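PDB 5DJS: tetratricopeptide TPR_2 repeat protein from Thermobaculum terrenum, which is of unknown function but joins tetratricopeptide repeats to a GT-B-type glycosyl transferase family 41 region, with uridine-5'-diphosphate bound in the model. Local coordinates for residues Tyr179-Glu182 / Pro183-Ala187; Leu46-Leu49 / Gly50-His53; Glu231-Arg235 / Asp236-Ile240. The protein carries 1 engineered substitution. All blocks are in the same frame, centred on the assembly; numbering follows the deposited sequence.

Contact 1 (Tyr179-Glu182 / Pro183-Ala187)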
loop_
_atom_site.group_PDB
_atom_site.type_symbol
_atom_site.label_atom_id
_atom_site.label_comp_id
_atom_site.label_asym_id
_atom_site.label_seq_id
_atom_site.Cartn_x
_atom_site.Cartn_y
_atom_site.Cartn_z
ATOM N N TYR A 179 -0.299 -7.326 -8.465
ATOM C CA TYR A 179 0.877 -7.351 -9.344
ATOM C C TYR A 179 1.946 -8.317 -8.838
ATOM O O TYR A 179 2.514 -9.068 -9.623
ATOM C CB TYR A 179 1.483 -5.939 -9.538
ATOM C CG TYR A 179 0.598 -4.936 -10.283
ATOM C CD1 TYR A 179 -0.189 -5.327 -11.380
ATOM C CD2 TYR A 179 0.575 -3.587 -9.917
ATOM C CE1 TYR A 179 -0.984 -4.417 -12.064
ATOM C CE2 TYR A 179 -0.221 -2.672 -10.595
ATOM C CZ TYR A 179 -0.998 -3.093 -11.669
ATOM O OH TYR A 179 -1.796 -2.196 -12.346
ATOM N N PHE A 180 2.207 -8.294 -7.531
ATOM C CA PHE A 180 3.195 -9.187 -6.907
ATOM C C PHE A 180 2.663 -10.587 -6.564
ATOM O O PHE A 180 3.454 -11.520 -6.398
ATOM C CB PHE A 180 3.758 -8.556 -5.639
ATOM C CG PHE A 180 4.646 -7.368 -5.888
ATOM C CD1 PHE A 180 5.870 -7.524 -6.526
ATOM C CD2 PHE A 180 4.277 -6.093 -5.448
ATOM C CE1 PHE A 180 6.698 -6.436 -6.744
ATOM C CE2 PHE A 180 5.105 -5.000 -5.667
ATOM C CZ PHE A 180 6.318 -5.174 -6.309
ATOM N N LEU A 181 1.346 -10.736 -6.433
ATOM C CA LEU A 181 0.764 -12.045 -6.140
ATOM C C LEU A 181 0.714 -12.927 -7.382
ATOM O O LEU A 181 0.972 -14.124 -7.287
ATOM C CB LEU A 181 -0.639 -11.921 -5.540
ATOM C CG LEU A 181 -1.287 -13.239 -5.091
ATOM C CD1 LEU A 181 -0.509 -13.865 -3.943
ATOM C CD2 LEU A 181 -2.737 -13.013 -4.701
ATOM N N GLU A 182 0.364 -12.346 -8.530
ATOM C CA GLU A 182 0.280 -13.093 -9.806
ATOM C C GLU A 182 1.452 -14.064 -10.081
ATOM O O GLU A 182 1.209 -15.247 -10.325
ATOM C CB GLU A 182 0.079 -12.137 -10.996
ATOM C CG GLU A 182 0.046 -12.845 -12.344
ATOM C CD GLU A 182 -0.506 -11.992 -13.468
ATOM O OE1 GLU A 182 -0.998 -12.586 -14.448
ATOM O OE2 GLU A 182 -0.445 -10.745 -13.395
ATOM N N PRO A 183 2.710 -13.579 -10.049
ATOM C CA PRO A 183 3.816 -14.521 -10.241
ATOM C C PRO A 183 3.823 -15.660 -9.226
ATOM O O PRO A 183 4.039 -16.821 -9.608
ATOM C CB PRO A 183 5.070 -13.650 -10.066
ATOM C CG PRO A 183 4.606 -12.400 -9.404
ATOM C CD PRO A 183 3.201 -12.199 -9.875
ATOM N N VAL A 184 3.577 -15.324 -7.958
ATOM C CA VAL A 184 3.585 -16.306 -6.863
ATOM C C VAL A 184 2.517 -17.391 -7.049
ATOM O O VAL A 184 2.798 -18.575 -6.881
ATOM C CB VAL A 184 3.453 -15.620 -5.483
ATOM C CG1 VAL A 184 3.210 -16.625 -4.360
ATOM C CG2 VAL A 184 4.714 -14.827 -5.184
ATOM N N ILE A 185 1.304 -16.974 -7.390
ATOM C CA ILE A 185 0.206 -17.898 -7.650
ATOM C C ILE A 185 0.507 -18.816 -8.838
ATOM O O ILE A 185 0.269 -20.019 -8.752
ATOM C CB ILE A 185 -1.127 -17.133 -7.854
ATOM C CG1 ILE A 185 -1.697 -16.757 -6.499
ATOM C CG2 ILE A 185 -2.155 -17.966 -8.600
ATOM C CD1 ILE A 185 -2.955 -15.922 -6.583
ATOM N N GLU A 186 1.009 -18.251 -9.940
ATOM C CA GLU A 186 1.367 -19.049 -11.126
ATOM C C GLU A 186 2.436 -20.103 -10.815
ATOM O O GLU A 186 2.282 -21.251 -11.178
ATOM C CB GLU A 186 1.850 -18.159 -12.283
ATOM C CG GLU A 186 2.092 -18.926 -13.584
ATOM C CD GLU A 186 2.549 -18.054 -14.736
ATOM O OE1 GLU A 186 1.983 -18.195 -15.845
ATOM O OE2 GLU A 186 3.481 -17.240 -14.538
ATOM N N ALA A 187 3.498 -19.708 -10.130
ATOM C CA ALA A 187 4.671 -20.572 -9.924
ATOM C C ALA A 187 4.610 -21.504 -8.711
ATOM O O ALA A 187 5.548 -22.267 -8.481
ATOM C CB ALA A 187 5.930 -19.710 -9.836
#
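Leu181 and Ile185 meet one turn apart on helix 176-187, and both their backbones and their side chains take part. Ile185 N gives its hydrogen to Leu181 O at 2.9 Å, with an N-H...O angle of 169°. The next bond follows the same pattern, from Glu186 N to Glu182 O at 3.0 Å. Between them these two bonds carry the helix past Pro183, which has no N-H to offer. The proline ring fills the place of the missing bond, and the helix is kinked here. Its CD lies 3.2 Å from Tyr179 O, and its CG lies 3.3 Å from Phe180 O. Pro183 O is satisfied by Ala187 N and also by Gln501 NE2.

On the apolar side, Leu181 CD2 lies 3.5 Å from Ile185 CD1. Leu181 CG stands anti to its backbone nitrogen (chi1 -175°), which brings the isobutyl end forward along the helix to Ile185. Both residues are buried.

The two glutamates sit a turn apart on another side of the helix. Glu182 is extended, and its OE2 forms a salt bridge with Arg210, while OE2 of Glu186 accepts from Gln501 NE2. Their nearer carboxylate oxygens, Glu182 OE1 and Glu186 OE2, stay 6.5 Å apart.

The helix links strands 163-169 and 193-199 in a beta-alpha-beta unit of a Rossmann-like sheet. Its Tyr179 side chain comes within about 4 Å of the bound UDP and makes a cation-pi contact with Arg400 of the UDP pocket. Arg210 probably offsets the charge of Glu182; Gln501 gives Glu186 a hydrogen bond but no charge. The chemistry thus implies a helix whose regular pairing lapses at Pro183 and Val184 and is in place again at Ile185 and Glu186.

Contact 2 (Leu46-Leu49 / Gly50-His53)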
loop_
_atom_site.group_PDB
_atom_site.type_symbol
_atom_site.label_atom_id
_atom_site.label_comp_id
_atom_site.label_asym_id
_atom_site.label_seq_id
_atom_site.Cartn_x
_atom_site.Cartn_y
_atom_site.Cartn_z
ATOM N N LEU A 46 -23.696 14.445 0.617
ATOM C CA LEU A 46 -22.422 15.170 0.620
ATOM C C LEU A 46 -21.280 14.249 1.034
ATOM O O LEU A 46 -20.281 14.146 0.329
ATOM C CB LEU A 46 -22.476 16.368 1.583
ATOM C CG LEU A 46 -22.786 17.794 1.089
ATOM C CD1 LEU A 46 -23.114 17.921 -0.392
ATOM C CD2 LEU A 46 -23.893 18.410 1.927
ATOM N N HIS A 47 -21.454 13.585 2.174
ATOM C CA HIS A 47 -20.481 12.608 2.682
ATOM C C HIS A 47 -20.139 11.466 1.706
ATOM O O HIS A 47 -18.965 11.144 1.522
ATOM C CB HIS A 47 -20.983 11.997 3.989
ATOM C CG HIS A 47 -20.200 10.797 4.426
ATOM N ND1 HIS A 47 -18.901 10.889 4.873
ATOM C CD2 HIS A 47 -20.531 9.484 4.480
ATOM C CE1 HIS A 47 -18.466 9.683 5.191
ATOM N NE2 HIS A 47 -19.431 8.813 4.955
ATOM N N LEU A 48 -21.158 10.857 1.105
ATOM C CA LEU A 48 -20.956 9.725 0.198
ATOM C C LEU A 48 -20.253 10.135 -1.103
ATOM O O LEU A 48 -19.335 9.437 -1.560
ATOM C CB LEU A 48 -22.289 9.027 -0.103
ATOM C CG LEU A 48 -22.268 7.744 -0.952
ATOM C CD1 LEU A 48 -21.210 6.748 -0.489
ATOM C CD2 LEU A 48 -23.644 7.095 -0.936
ATOM N N LEU A 49 -20.689 11.256 -1.688
ATOM C CA LEU A 49 -19.945 11.910 -2.779
ATOM C C LEU A 49 -18.504 12.245 -2.388
ATOM O O LEU A 49 -17.601 12.161 -3.214
ATOM C CB LEU A 49 -20.624 13.196 -3.232
ATOM C CG LEU A 49 -21.617 13.159 -4.380
ATOM C CD1 LEU A 49 -22.266 14.523 -4.525
ATOM C CD2 LEU A 49 -20.949 12.789 -5.689
ATOM N N GLY A 50 -18.314 12.654 -1.139
ATOM C CA GLY A 50 -16.996 12.767 -0.532
ATOM C C GLY A 50 -16.142 11.522 -0.671
ATOM O O GLY A 50 -15.048 11.613 -1.224
ATOM N N LEU A 51 -16.632 10.372 -0.179
ATOM C CA LEU A 51 -15.895 9.086 -0.271
ATOM C C LEU A 51 -15.504 8.765 -1.696
ATOM O O LEU A 51 -14.347 8.466 -1.973
ATOM C CB LEU A 51 -16.730 7.881 0.172
ATOM C CG LEU A 51 -17.445 7.792 1.496
ATOM C CD1 LEU A 51 -17.952 6.367 1.699
ATOM C CD2 LEU A 51 -16.494 8.173 2.589
ATOM N N LEU A 52 -16.503 8.803 -2.575
ATOM C CA LEU A 52 -16.379 8.290 -3.928
ATOM C C LEU A 52 -15.316 9.042 -4.697
ATOM O O LEU A 52 -14.463 8.431 -5.327
ATOM C CB LEU A 52 -17.724 8.375 -4.661
ATOM C CG LEU A 52 -18.854 7.487 -4.126
ATOM C CD1 LEU A 52 -20.191 7.931 -4.711
ATOM C CD2 LEU A 52 -18.596 6.013 -4.421
ATOM N N HIS A 53 -15.370 10.367 -4.625
ATOM C CA HIS A 53 -14.340 11.217 -5.222
ATOM C C HIS A 53 -12.975 11.066 -4.540
ATOM O O HIS A 53 -11.943 11.194 -5.197
ATOM C CB HIS A 53 -14.810 12.673 -5.270
ATOM C CG HIS A 53 -15.795 12.930 -6.367
ATOM N ND1 HIS A 53 -15.401 13.190 -7.661
ATOM C CD2 HIS A 53 -17.148 12.919 -6.381
ATOM C CE1 HIS A 53 -16.469 13.348 -8.422
ATOM N NE2 HIS A 53 -17.542 13.186 -7.670
#
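Leu49, Leu51 and Leu48 bury the most surface here, all within helix 43-56. Leu49 reaches His53 in three ways. His53 N gives its hydrogen to Leu49 O at 3.2 Å. The same oxygen also sits at the edge of the His53 ring, in its plane, 3.3 Å from His53 CD2. The two side chains run side by side and point the same way, with Leu49 CD2 3.9 Å from His53 CD2. The nitrogens of this imidazole are engaged elsewhere: ND1 bonds to Asn58 OD1, and NE2 makes a weak bond to Glu29 OE2.

This helix belongs to a tetratricopeptide repeat, a motif of two antiparallel helices whose copies stack into a right-handed superhelix. Leu49 accordingly packs between neighbours, touching Cys32 and Leu36 of helix 25-38 and Leu65 of helix 59-72.

Leu51 turns to the other side of the helix. Its CG lies over one face of the His47 ring, and Leu51 CD2 comes 3.6 Å from His47 CE1. With CG of His47 anti to its backbone nitrogen (chi1 168°), the imidazole swings along the helix toward Leu51. The other methyl of Leu51, CD1, meets Leu48 CD1 at 3.9 Å. The backbone ties this pair of turns as well, with Leu51 N bonded to His47 O at 3.0 Å.

Leu48 also meets Leu52, a turn on. Its carbonyl accepts Leu52 N, and Leu52 CG lies 3.3 Å from Leu48 O. The Leu48 side chain itself packs on Ala16, His17 and Gln20 of helix 5-21.

Contact 3 (Glu231-Arg235 / Asp236-Ile240)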
loop_
_atom_site.group_PDB
_atom_site.type_symbol
_atom_site.label_atom_id
_atom_site.label_comp_id
_atom_site.label_asym_id
_atom_site.label_seq_id
_atom_site.Cartn_x
_atom_site.Cartn_y
_atom_site.Cartn_z
ATOM N N GLU A 231 -15.726 -20.147 9.229
ATOM C CA GLU A 231 -16.254 -21.491 9.010
ATOM C C GLU A 231 -15.998 -21.945 7.553
ATOM O O GLU A 231 -15.838 -23.135 7.302
ATOM C CB GLU A 231 -17.733 -21.605 9.454
ATOM C CG GLU A 231 -18.773 -21.030 8.492
ATOM C CD GLU A 231 -20.130 -20.730 9.137
ATOM O OE1 GLU A 231 -20.240 -20.721 10.390
ATOM O OE2 GLU A 231 -21.094 -20.480 8.372
ATOM N N LEU A 232 -15.917 -20.995 6.617
ATOM C CA LEU A 232 -15.478 -21.280 5.235
ATOM C C LEU A 232 -13.998 -21.695 5.138
ATOM O O LEU A 232 -13.667 -22.630 4.419
ATOM C CB LEU A 232 -15.746 -20.076 4.312
ATOM C CG LEU A 232 -15.221 -20.124 2.861
ATOM C CD1 LEU A 232 -15.751 -21.337 2.106
ATOM C CD2 LEU A 232 -15.588 -18.843 2.127
ATOM N N VAL A 233 -13.121 -20.981 5.836
ATOM C CA VAL A 233 -11.683 -21.298 5.849
ATOM C C VAL A 233 -11.428 -22.643 6.524
ATOM O O VAL A 233 -10.624 -23.438 6.037
ATOM C CB VAL A 233 -10.855 -20.182 6.543
ATOM C CG1 VAL A 233 -9.408 -20.608 6.772
ATOM C CG2 VAL A 233 -10.881 -18.907 5.707
ATOM N N ARG A 234 -12.097 -22.874 7.650
ATOM C CA ARG A 234 -12.030 -24.159 8.348
ATOM C C ARG A 234 -12.516 -25.327 7.481
ATOM O O ARG A 234 -11.902 -26.394 7.491
ATOM C CB ARG A 234 -12.843 -24.125 9.644
ATOM C CG ARG A 234 -12.147 -23.433 10.800
ATOM C CD ARG A 234 -12.838 -23.752 12.115
ATOM N NE ARG A 234 -12.341 -22.909 13.204
ATOM C CZ ARG A 234 -12.843 -21.724 13.568
ATOM N NH1 ARG A 234 -13.895 -21.174 12.947
ATOM N NH2 ARG A 234 -12.278 -21.068 14.582
ATOM N N ARG A 235 -13.595 -25.122 6.726
ATOM C CA ARG A 235 -14.161 -26.185 5.886
ATOM C C ARG A 235 -13.295 -26.492 4.662
ATOM O O ARG A 235 -13.191 -27.658 4.248
ATOM C CB ARG A 235 -15.588 -25.844 5.446
ATOM C CG ARG A 235 -16.508 -27.051 5.428
ATOM C CD ARG A 235 -17.926 -26.680 5.023
ATOM N NE ARG A 235 -18.054 -26.646 3.563
ATOM C CZ ARG A 235 -17.874 -25.576 2.776
ATOM N NH1 ARG A 235 -17.574 -24.369 3.264
ATOM N NH2 ARG A 235 -18.014 -25.718 1.462
ATOM N N ASP A 236 -12.692 -25.445 4.087
ATOM C CA ASP A 236 -11.663 -25.587 3.042
ATOM C C ASP A 236 -10.393 -26.276 3.543
ATOM O O ASP A 236 -9.646 -26.840 2.759
ATOM C CB ASP A 236 -11.278 -24.220 2.465
ATOM C CG ASP A 236 -12.373 -23.601 1.600
ATOM O OD1 ASP A 236 -13.203 -24.339 1.030
ATOM O OD2 ASP A 236 -12.384 -22.362 1.461
ATOM N N GLY A 237 -10.140 -26.188 4.843
ATOM C CA GLY A 237 -9.046 -26.893 5.482
ATOM C C GLY A 237 -7.717 -26.202 5.275
ATOM O O GLY A 237 -6.699 -26.877 5.088
ATOM N N ILE A 238 -7.713 -24.868 5.364
ATOM C CA ILE A 238 -6.522 -24.071 5.055
ATOM C C ILE A 238 -5.486 -24.254 6.158
ATOM O O ILE A 238 -5.791 -24.078 7.324
ATOM C CB ILE A 238 -6.839 -22.562 4.883
ATOM C CG1 ILE A 238 -7.900 -22.319 3.791
ATOM C CG2 ILE A 238 -5.586 -21.763 4.556
ATOM C CD1 ILE A 238 -7.548 -22.825 2.408
ATOM N N ASP A 239 -4.265 -24.619 5.765
ATOM C CA ASP A 239 -3.148 -24.820 6.711
ATOM C C ASP A 239 -2.388 -23.535 6.983
ATOM O O ASP A 239 -1.937 -23.303 8.103
ATOM C CB ASP A 239 -2.178 -25.860 6.160
ATOM C CG ASP A 239 -2.850 -27.189 5.913
ATOM O OD1 ASP A 239 -3.202 -27.874 6.900
ATOM O OD2 ASP A 239 -3.050 -27.542 4.735
ATOM N N ILE A 240 -2.217 -22.730 5.935
ATOM C CA ILE A 240 -1.508 -21.462 6.012
ATOM C C ILE A 240 -2.409 -20.399 5.404
ATOM O O ILE A 240 -2.723 -20.467 4.215
ATOM C CB ILE A 240 -0.164 -21.538 5.262
ATOM C CG1 ILE A 240 0.717 -22.623 5.897
ATOM C CG2 ILE A 240 0.543 -20.186 5.294
ATOM C CD1 ILE A 240 2.032 -22.889 5.202
#
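Val233 and Ile238 meet across a Schellman motif that ends helix 226-236. Gly237 is the first residue to leave the helix, and its positive phi of 79° turns the chain toward strand 240-243 of the parallel sheet.

The backbone bonds come first. The last regular one runs from Asp236 N to Leu232 O at 3.0 Å. The two bonds that define the motif follow, both weak: Ile238 N to Val233 O at 3.3 Å, and Gly237 N to Arg234 O at 3.2 Å. Gly237 N also makes a weak bond to Val233 O, which therefore receives two donors.

The apolar contact brackets the turn. The side chains of Val233 and Ile238 meet at about a right angle, and Val233 CG1 touches Ile238 CB at 3.7 Å.

The polar group is the buried carboxylate of Asp236. Its OD2 is held by a salt bridge to Arg219 NE and by a hydrogen bond with Tyr198 OH. CG of Asp236 stands beside its own backbone nitrogen (chi1 -71°), which brings the carboxylate back over the preceding turn. There Leu232 CD1 lies 3.6 Å from Asp236 OD2.

In the fold
From the N terminus the chain reaches contact 2 first, in helix 43-56 of the tetratricopeptide repeats, where its side chains face helices 5-21, 25-38, 59-72 and 77-89. Contact 1 follows in helix 176-187, and contact 3 comes last, at the end of helix 226-236. Each lies within one continuous stretch, so none closes a long loop, and they neither nest nor cross. Contact 2 lies about 34 Å from contact 1 and 37 Å from contact 3, centre to centre. Contacts 1 and 3, with centres about 21 Å apart, serve one parallel sheet: contact 1 lies in the crossover between strands 163-169 and 193-199, and contact 3 leads into strand 240-243.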